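Local coordinates for protein N-acetylglucosamine-6-phosphate deacetylase (Mycobacterium smegmatis, PDB 6FV4) that probably removes the acetyl group from N-acetylglucosamine-6-phosphate as a metal-dependent hydrolase of the amidohydrolase superfamily, at residues T323-Q326 with V327-A331. The protein carries 1 engineered substitution. Sequence-based numbering, arbitrary orientation.
Sequences TMEQ and VFRLA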
loop_
_atom_site.group_PDB
_atom_site.type_symbol
_atom_site.label_atom_id
_atom_site.label_comp_id
_atom_site.label_asym_id
_atom_site.label_seq_id
_atom_site.Cartn_x
_atom_site.Cartn_y
_atom_site.Cartn_z
ATOM N N THR B 323 -8.385 14.437 19.224
ATOM C CA THR B 323 -7.720 15.722 19.046
ATOM C C THR B 323 -6.424 15.501 18.284
ATOM O O THR B 323 -5.882 14.390 18.250
ATOM C CB THR B 323 -7.406 16.392 20.390
ATOM O OG1 THR B 323 -6.515 15.553 21.136
ATOM C CG2 THR B 323 -8.668 16.608 21.190
ATOM N N MET B 324 -5.918 16.570 17.672
ATOM C CA MET B 324 -4.670 16.425 16.929
ATOM C C MET B 324 -3.546 15.940 17.826
ATOM O O MET B 324 -2.668 15.209 17.359
ATOM C CB MET B 324 -4.275 17.731 16.251
ATOM C CG MET B 324 -5.047 18.020 14.979
ATOM S SD MET B 324 -5.016 16.824 13.631
ATOM C CE MET B 324 -3.534 17.306 12.720
ATOM N N GLU B 325 -3.564 16.331 19.107
ATOM C CA GLU B 325 -2.607 15.817 20.081
ATOM C C GLU B 325 -2.649 14.291 20.164
ATOM O O GLU B 325 -1.604 13.634 20.254
ATOM C CB GLU B 325 -2.902 16.435 21.453
ATOM C CG GLU B 325 -2.185 15.766 22.609
ATOM C CD GLU B 325 -2.482 16.424 23.931
ATOM O OE1 GLU B 325 -1.853 16.061 24.941
ATOM O OE2 GLU B 325 -3.336 17.325 23.960
ATOM N N GLN B 326 -3.851 13.705 20.148
ATOM C CA GLN B 326 -3.955 12.251 20.252
ATOM C C GLN B 326 -3.517 11.567 18.963
ATOM O O GLN B 326 -2.819 10.549 19.006
ATOM C CB GLN B 326 -5.385 11.838 20.611
ATOM C CG GLN B 326 -5.769 12.118 22.060
ATOM C CD GLN B 326 -7.271 12.048 22.291
ATOM O OE1 GLN B 326 -7.969 13.048 22.155
ATOM N NE2 GLN B 326 -7.772 10.871 22.664
ATOM N N VAL B 327 -3.917 12.093 17.805
ATOM C CA VAL B 327 -3.543 11.413 16.568
ATOM C C VAL B 327 -2.045 11.546 16.311
ATOM O O VAL B 327 -1.408 10.605 15.812
ATOM C CB VAL B 327 -4.372 11.914 15.375
ATOM C CG1 VAL B 327 -5.873 11.760 15.666
ATOM C CG2 VAL B 327 -4.025 13.335 15.042
ATOM N N PHE B 328 -1.458 12.699 16.663
ATOM C CA PHE B 328 -0.009 12.868 16.563
ATOM C C PHE B 328 0.721 11.800 17.376
ATOM O O PHE B 328 1.647 11.143 16.880
ATOM C CB PHE B 328 0.386 14.266 17.047
ATOM C CG PHE B 328 1.868 14.579 16.914
ATOM C CD1 PHE B 328 2.390 15.049 15.718
ATOM C CD2 PHE B 328 2.728 14.416 17.991
ATOM C CE1 PHE B 328 3.758 15.359 15.598
ATOM C CE2 PHE B 328 4.089 14.710 17.874
ATOM C CZ PHE B 328 4.601 15.181 16.674
ATOM N N ARG B 329 0.320 11.629 18.635
ATOM C CA ARG B 329 0.975 10.671 19.519
ATOM C C ARG B 329 0.758 9.241 19.036
ATOM O O ARG B 329 1.677 8.417 19.096
ATOM C CB ARG B 329 0.451 10.877 20.942
ATOM C CG ARG B 329 1.074 10.035 22.030
ATOM C CD ARG B 329 0.641 10.526 23.431
ATOM N NE ARG B 329 -0.776 10.897 23.509
ATOM C CZ ARG B 329 -1.234 12.129 23.746
ATOM N NH1 ARG B 329 -0.395 13.143 23.941
ATOM N NH2 ARG B 329 -2.544 12.349 23.791
ATOM N N LEU B 330 -0.440 8.931 18.519
ATOM C CA LEU B 330 -0.674 7.604 17.946
ATOM C C LEU B 330 0.097 7.414 16.641
ATOM O O LEU B 330 0.611 6.323 16.364
ATOM C CB LEU B 330 -2.174 7.384 17.732
ATOM C CG LEU B 330 -2.963 7.064 19.007
ATOM C CD1 LEU B 330 -4.474 7.010 18.769
ATOM C CD2 LEU B 330 -2.438 5.727 19.613
ATOM N N ALA B 331 0.196 8.462 15.825
ATOM C CA ALA B 331 1.013 8.389 14.618
ATOM C C ALA B 331 2.468 8.054 14.949
ATOM O O ALA B 331 3.086 7.213 14.285
ATOM C CB ALA B 331 0.925 9.713 13.849
HETATM O O HOH W 1 -2.889 9.201 21.702
#
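Arg329 lays its side chain alongside that of Glu325, one turn earlier in the same helix; CB and the guanidinium make the contacts. Arg329 CB lies 3.5 Å from Glu325 O, the carbonyl that also accepts the backbone N-H of Arg329. CG is anti to the backbone N (chi1 -176°), and the later bend at chi3 (41°) turns the guanidinium back over the first turn. NE donates to a water that in turn donates to Gln326 O, so this carbonyl serves both the water and Leu330 N. One face of the guanidinium lies over Glu325 O, which stands above its centre, while Arg329 NH2 packs 3.7 Å from Gln326 CG. At the tip, Arg329 NH1 forms a salt bridge with Glu325 OE1, its hydrogen bond weak at 3.4 Å though nearly straight, the carboxylate and guanidinium planes 72° apart. An i, i+4 spacing suits this pair, whose long side chains run side by side; the stronger polar hold on Glu325 is the hydrogen bond of OE2 with His99 ND1, OE1 also accepts from Val382 N, and Arg329 NH1 is weakly bonded to Leu380 O.

Helix 324-334 begins here, and Thr323 and Gln326 form its capping box. Threonine suits the N-cap because its hydroxyl sits one bond from CB, near the first N-H groups of the helix; Thr323 OG1 accepts weakly from Gln326 N at 3.4 Å. In return, Gln326 OE1 takes two donors: Thr323 OG1, on a lone pair in the carbonyl plane at 3.1 Å, and Thr323 N, which stands above that plane.

Met324, Val327 and Phe328 make the buried, largely apolar contacts of this turn. Val327 CG2 touches Met324 O at 3.3 Å and Met324 SD at 3.9 Å; the flexible, bent methionine chain reaches Phe68 and Asp70 of strand 63-76, which also carries the zinc ligands His72 and His74, whereas Phe328 packs its ring against Phe68 and helix 339-357.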